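Local coordinates for cell division cycle protein 123 (Schizosaccharomyces pombe, PDB 4ZGP) that acts as an ATP-dependent chaperone that binds the gamma subunit of eIF2 and lets it assemble with the alpha and beta subunits, at residues K201-Y213 with S281-K293. Residues are numbered along the deposited sequence; the frame is centred on the assembly and turned at random. Where two conformers were deposited one is given.
Sequences KRLIAFCQRDDNY and SENMKPEIRLIPK. With ADP (adenosine-5'-diphosphate), chain C.
F206 and I288 meet where two parallel strands, 202-208 and 287-289, pair at the border of the mixed sheet of this ATP-grasp protein. Four backbone hydrogen bonds join them, from E287 N to I204 O through to Q208 N to R289 O. The tight part is the face carrying F206 and I288. I288 CG2 sits over the ring of F206, 4.1 Å from its centroid, and I288 CG1 lies 3.5 Å from F206 CE2. The ring reaches I288 because CG stands between the backbone N and the carbonyl carbon (chi1 72°). Helix 221-233 covers this face. L203 CD2 meets P286 CG at 4.0 Å. At the end of strand 202-208, the extended side chain of Q208 reaches the tail after strand 287-289. Q208 OE1 accepts a hydrogen bond from I291 N at 3.2 Å, from above the amide plane, and another from a water shared with I291 O. Q208 NE2 donates to N212 O (2.7 Å) and D210 OD1. A leucine in place of Q208 would probably leave I291 N without its acceptor and free the 210-212 turn to shift. Next to this turn, in the conformer given, R209 reaches the beta-phosphate of ADP, with R209 NH2 2.9 Å from O3B. The solvent side is at the chain end, where Y213 and K293 are both exposed. Their contact is CH-pi: K293 CB stands over the centre of the Y213 ring, 3.5 Å from its centroid.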
# COMPACT_ATOMS: atom_id res chain seq x y z
N LYS A 201 -12.77 14.76 -2.07
CA LYS A 201 -12.44 14.48 -3.47
C LYS A 201 -11.49 15.49 -4.10
O LYS A 201 -11.35 15.53 -5.33
CB LYS A 201 -13.73 14.39 -4.30
CG LYS A 201 -14.60 13.20 -3.94
CD LYS A 201 -13.80 11.90 -3.99
CE LYS A 201 -14.69 10.67 -4.12
NZ LYS A 201 -13.90 9.41 -4.03
N ARG A 202 -10.82 16.29 -3.28
CA ARG A 202 -9.85 17.21 -3.84
C ARG A 202 -8.44 16.90 -3.31
O ARG A 202 -8.27 16.46 -2.18
CB ARG A 202 -10.26 18.65 -3.52
CG ARG A 202 -11.57 19.04 -4.23
CD ARG A 202 -12.15 20.35 -3.71
NE ARG A 202 -11.17 21.44 -3.75
CZ ARG A 202 -10.88 22.14 -4.84
NH1 ARG A 202 -11.49 21.87 -5.99
NH2 ARG A 202 -9.97 23.10 -4.78
N LEU A 203 -7.44 17.13 -4.14
CA LEU A 203 -6.05 16.95 -3.75
C LEU A 203 -5.58 18.15 -2.92
O LEU A 203 -5.37 19.23 -3.47
CB LEU A 203 -5.18 16.80 -4.98
CG LEU A 203 -3.68 16.60 -4.75
CD1 LEU A 203 -3.42 15.20 -4.24
CD2 LEU A 203 -2.92 16.84 -6.06
N ILE A 204 -5.41 17.94 -1.62
CA ILE A 204 -5.06 19.04 -0.73
C ILE A 204 -3.55 19.12 -0.49
O ILE A 204 -3.03 20.18 -0.12
CB ILE A 204 -5.78 18.93 0.60
CG1 ILE A 204 -5.44 17.60 1.30
CG2 ILE A 204 -7.28 19.07 0.40
CD1 ILE A 204 -5.87 17.52 2.75
N ALA A 205 -2.85 18.01 -0.72
CA ALA A 205 -1.42 17.94 -0.40
C ALA A 205 -0.79 16.70 -1.00
O ALA A 205 -1.46 15.68 -1.13
CB ALA A 205 -1.20 17.92 1.10
N PHE A 206 0.50 16.78 -1.31
CA PHE A 206 1.28 15.57 -1.57
C PHE A 206 2.74 15.81 -1.25
O PHE A 206 3.20 16.96 -1.23
CB PHE A 206 1.11 15.05 -3.02
CG PHE A 206 1.78 15.88 -4.09
CD1 PHE A 206 3.10 15.64 -4.48
CD2 PHE A 206 1.06 16.84 -4.79
CE1 PHE A 206 3.70 16.37 -5.49
CE2 PHE A 206 1.66 17.58 -5.82
CZ PHE A 206 2.97 17.34 -6.18
N CYS A 207 3.45 14.73 -0.97
CA CYS A 207 4.85 14.84 -0.62
C CYS A 207 5.62 13.69 -1.19
O CYS A 207 5.07 12.65 -1.53
CB CYS A 207 5.04 14.88 0.91
SG CYS A 207 4.48 13.46 1.87
N GLN A 208 6.91 13.93 -1.35
CA GLN A 208 7.87 12.89 -1.64
C GLN A 208 7.73 11.74 -0.64
O GLN A 208 7.56 11.96 0.58
CB GLN A 208 9.29 13.44 -1.62
CG GLN A 208 10.35 12.44 -2.05
CD GLN A 208 11.73 13.07 -2.18
OE1 GLN A 208 11.88 14.29 -2.04
NE2 GLN A 208 12.73 12.25 -2.45
N ARG A 209 7.83 10.51 -1.14
CA ARG A 209 7.57 9.35 -0.30
C ARG A 209 8.79 8.87 0.48
O ARG A 209 8.66 8.39 1.60
CB ARG A 209 7.01 8.22 -1.14
CG ARG A 209 5.53 8.04 -0.97
CD ARG A 209 5.21 6.83 -0.11
NE ARG A 209 4.81 5.71 -0.94
CZ ARG A 209 4.63 4.47 -0.50
NH1 ARG A 209 4.25 3.52 -1.34
NH2 ARG A 209 4.83 4.18 0.78
N ASP A 210 9.98 9.02 -0.10
CA ASP A 210 11.19 8.56 0.58
C ASP A 210 11.83 9.70 1.35
O ASP A 210 11.26 10.78 1.43
CB ASP A 210 12.19 7.98 -0.42
CG ASP A 210 12.76 9.03 -1.32
OD1 ASP A 210 11.99 9.93 -1.73
OD2 ASP A 210 13.97 8.97 -1.63
N ASP A 211 13.02 9.49 1.91
CA ASP A 211 13.60 10.56 2.72
C ASP A 211 14.93 11.10 2.21
O ASP A 211 15.69 11.71 2.95
CB ASP A 211 13.76 10.11 4.18
CG ASP A 211 14.31 8.72 4.31
OD1 ASP A 211 15.13 8.32 3.46
OD2 ASP A 211 13.93 8.01 5.27
N ASN A 212 15.19 10.93 0.92
CA ASN A 212 16.41 11.48 0.35
C ASN A 212 16.12 12.64 -0.57
O ASN A 212 15.23 12.58 -1.41
CB ASN A 212 17.20 10.40 -0.38
CG ASN A 212 17.75 9.36 0.57
OD1 ASN A 212 18.59 9.68 1.43
ND2 ASN A 212 17.29 8.12 0.44
N TYR A 213 16.89 13.71 -0.39
CA TYR A 213 16.82 14.87 -1.24
C TYR A 213 17.07 14.46 -2.69
O TYR A 213 17.88 13.58 -2.96
CB TYR A 213 17.84 15.91 -0.78
CG TYR A 213 18.06 17.04 -1.75
CD1 TYR A 213 17.14 18.07 -1.86
CD2 TYR A 213 19.20 17.07 -2.55
CE1 TYR A 213 17.35 19.11 -2.76
CE2 TYR A 213 19.41 18.09 -3.44
CZ TYR A 213 18.49 19.11 -3.54
OH TYR A 213 18.72 20.13 -4.42
N SER A 281 -10.27 22.07 2.14
CA SER A 281 -10.31 21.31 0.89
C SER A 281 -10.59 22.19 -0.32
O SER A 281 -10.39 21.78 -1.46
CB SER A 281 -11.35 20.19 0.98
OG SER A 281 -12.65 20.70 1.23
N GLU A 282 -11.04 23.42 -0.08
CA GLU A 282 -11.46 24.32 -1.16
C GLU A 282 -10.31 25.08 -1.80
O GLU A 282 -10.52 25.86 -2.73
CB GLU A 282 -12.49 25.32 -0.65
CG GLU A 282 -13.87 24.71 -0.44
CD GLU A 282 -14.51 25.17 0.85
OE1 GLU A 282 -15.33 26.12 0.80
OE2 GLU A 282 -14.20 24.59 1.91
N ASN A 283 -9.10 24.87 -1.30
CA ASN A 283 -7.94 25.51 -1.91
C ASN A 283 -7.76 25.06 -3.35
O ASN A 283 -8.10 23.93 -3.69
CB ASN A 283 -6.68 25.20 -1.10
CG ASN A 283 -6.39 26.28 -0.07
OD1 ASN A 283 -7.12 26.44 0.92
ND2 ASN A 283 -5.32 27.02 -0.30
N MET A 284 -7.25 25.95 -4.20
CA MET A 284 -7.08 25.65 -5.61
C MET A 284 -5.70 25.07 -5.90
O MET A 284 -5.43 24.59 -7.01
CB MET A 284 -7.31 26.90 -6.45
CG MET A 284 -8.60 27.65 -6.12
SD MET A 284 -10.10 26.65 -6.26
CE MET A 284 -11.34 27.81 -5.71
N LYS A 285 -4.81 25.13 -4.91
CA LYS A 285 -3.46 24.59 -5.06
C LYS A 285 -3.20 23.61 -3.93
O LYS A 285 -3.52 23.89 -2.78
CB LYS A 285 -2.43 25.71 -5.05
N PRO A 286 -2.64 22.43 -4.25
CA PRO A 286 -2.28 21.57 -3.12
C PRO A 286 -0.99 22.03 -2.47
O PRO A 286 -0.16 22.64 -3.17
CB PRO A 286 -2.08 20.20 -3.77
CG PRO A 286 -1.57 20.54 -5.14
CD PRO A 286 -2.36 21.78 -5.54
N GLU A 287 -0.80 21.72 -1.20
CA GLU A 287 0.51 21.90 -0.57
C GLU A 287 1.44 20.84 -1.08
O GLU A 287 1.07 19.68 -1.15
CB GLU A 287 0.43 21.83 0.95
CG GLU A 287 -0.01 23.11 1.61
CD GLU A 287 0.30 23.14 3.10
OE1 GLU A 287 1.35 22.61 3.51
OE2 GLU A 287 -0.52 23.69 3.86
N ILE A 288 2.67 21.21 -1.40
CA ILE A 288 3.63 20.23 -1.90
C ILE A 288 4.88 20.25 -1.05
O ILE A 288 5.48 21.32 -0.85
CB ILE A 288 3.99 20.51 -3.35
CG1 ILE A 288 2.71 20.51 -4.20
CG2 ILE A 288 5.02 19.50 -3.85
CD1 ILE A 288 2.93 21.04 -5.62
N ARG A 289 5.28 19.11 -0.51
CA ARG A 289 6.53 19.07 0.25
C ARG A 289 7.51 18.06 -0.29
O ARG A 289 7.16 16.93 -0.60
CB ARG A 289 6.26 18.79 1.72
CG ARG A 289 5.56 19.94 2.38
CD ARG A 289 5.29 19.69 3.82
NE ARG A 289 4.44 20.77 4.33
CZ ARG A 289 3.91 20.81 5.54
NH1 ARG A 289 4.17 19.85 6.41
NH2 ARG A 289 3.13 21.83 5.88
N LEU A 290 8.76 18.49 -0.39
CA LEU A 290 9.84 17.62 -0.83
C LEU A 290 10.88 17.59 0.27
O LEU A 290 10.93 18.48 1.10
CB LEU A 290 10.46 18.15 -2.13
CG LEU A 290 9.47 18.49 -3.23
CD1 LEU A 290 10.16 19.21 -4.38
CD2 LEU A 290 8.78 17.20 -3.70
N ILE A 291 11.72 16.56 0.26
CA ILE A 291 12.82 16.48 1.22
C ILE A 291 13.81 17.63 0.95
O ILE A 291 14.24 17.83 -0.18
CB ILE A 291 13.55 15.12 1.12
CG1 ILE A 291 12.59 13.98 1.51
CG2 ILE A 291 14.81 15.10 1.98
CD1 ILE A 291 12.27 13.91 2.99
N PRO A 292 14.12 18.43 1.99
CA PRO A 292 15.10 19.52 1.87
C PRO A 292 16.52 18.99 1.67
O PRO A 292 16.83 17.89 2.13
CB PRO A 292 14.99 20.26 3.21
CG PRO A 292 13.74 19.73 3.87
CD PRO A 292 13.54 18.35 3.34
N LYS A 293 17.37 19.75 0.99
CA LYS A 293 18.78 19.36 0.88
C LYS A 293 19.46 19.52 2.23
O LYS A 293 19.18 20.49 2.93
CB LYS A 293 19.51 20.20 -0.17
CG LYS A 293 20.85 19.60 -0.60
CD LYS A 293 21.86 20.67 -1.01
CE LYS A 293 21.24 21.73 -1.91
NZ LYS A 293 22.27 22.72 -2.37
PB ADP C . 2.56 0.94 1.70
O1B ADP C . 1.47 1.79 1.07
O2B ADP C . 2.06 -0.03 2.76
O3B ADP C . 3.78 1.78 2.04
PA ADP C . 3.30 0.18 -1.00
O1A ADP C . 2.87 1.60 -1.29
O2A ADP C . 2.75 -1.01 -1.76
O3A ADP C . 3.06 -0.12 0.57
O5' ADP C . 4.90 0.15 -1.16
C5' ADP C . 5.78 0.16 -0.04
C4' ADP C . 7.16 0.39 -0.63
O4' ADP C . 7.61 -0.81 -1.27
C3' ADP C . 7.10 1.45 -1.72
O3' ADP C . 7.55 2.72 -1.23
C2' ADP C . 7.99 0.94 -2.83
O2' ADP C . 9.27 1.56 -2.79
C1' ADP C . 8.15 -0.55 -2.56
N9 ADP C . 7.36 -1.27 -3.58
C8 ADP C . 6.01 -1.42 -3.56
N7 ADP C . 5.59 -2.13 -4.64
C5 ADP C . 6.68 -2.46 -5.37
C6 ADP C . 6.94 -3.21 -6.62
N6 ADP C . 5.90 -3.76 -7.30
N1 ADP C . 8.23 -3.32 -7.05
C2 ADP C . 9.24 -2.77 -6.35
N3 ADP C . 9.08 -2.08 -5.20
C4 ADP C . 7.84 -1.89 -4.67
O HOH W 1 -4.40 22.70 0.03
O HOH W 2 13.81 16.30 -2.48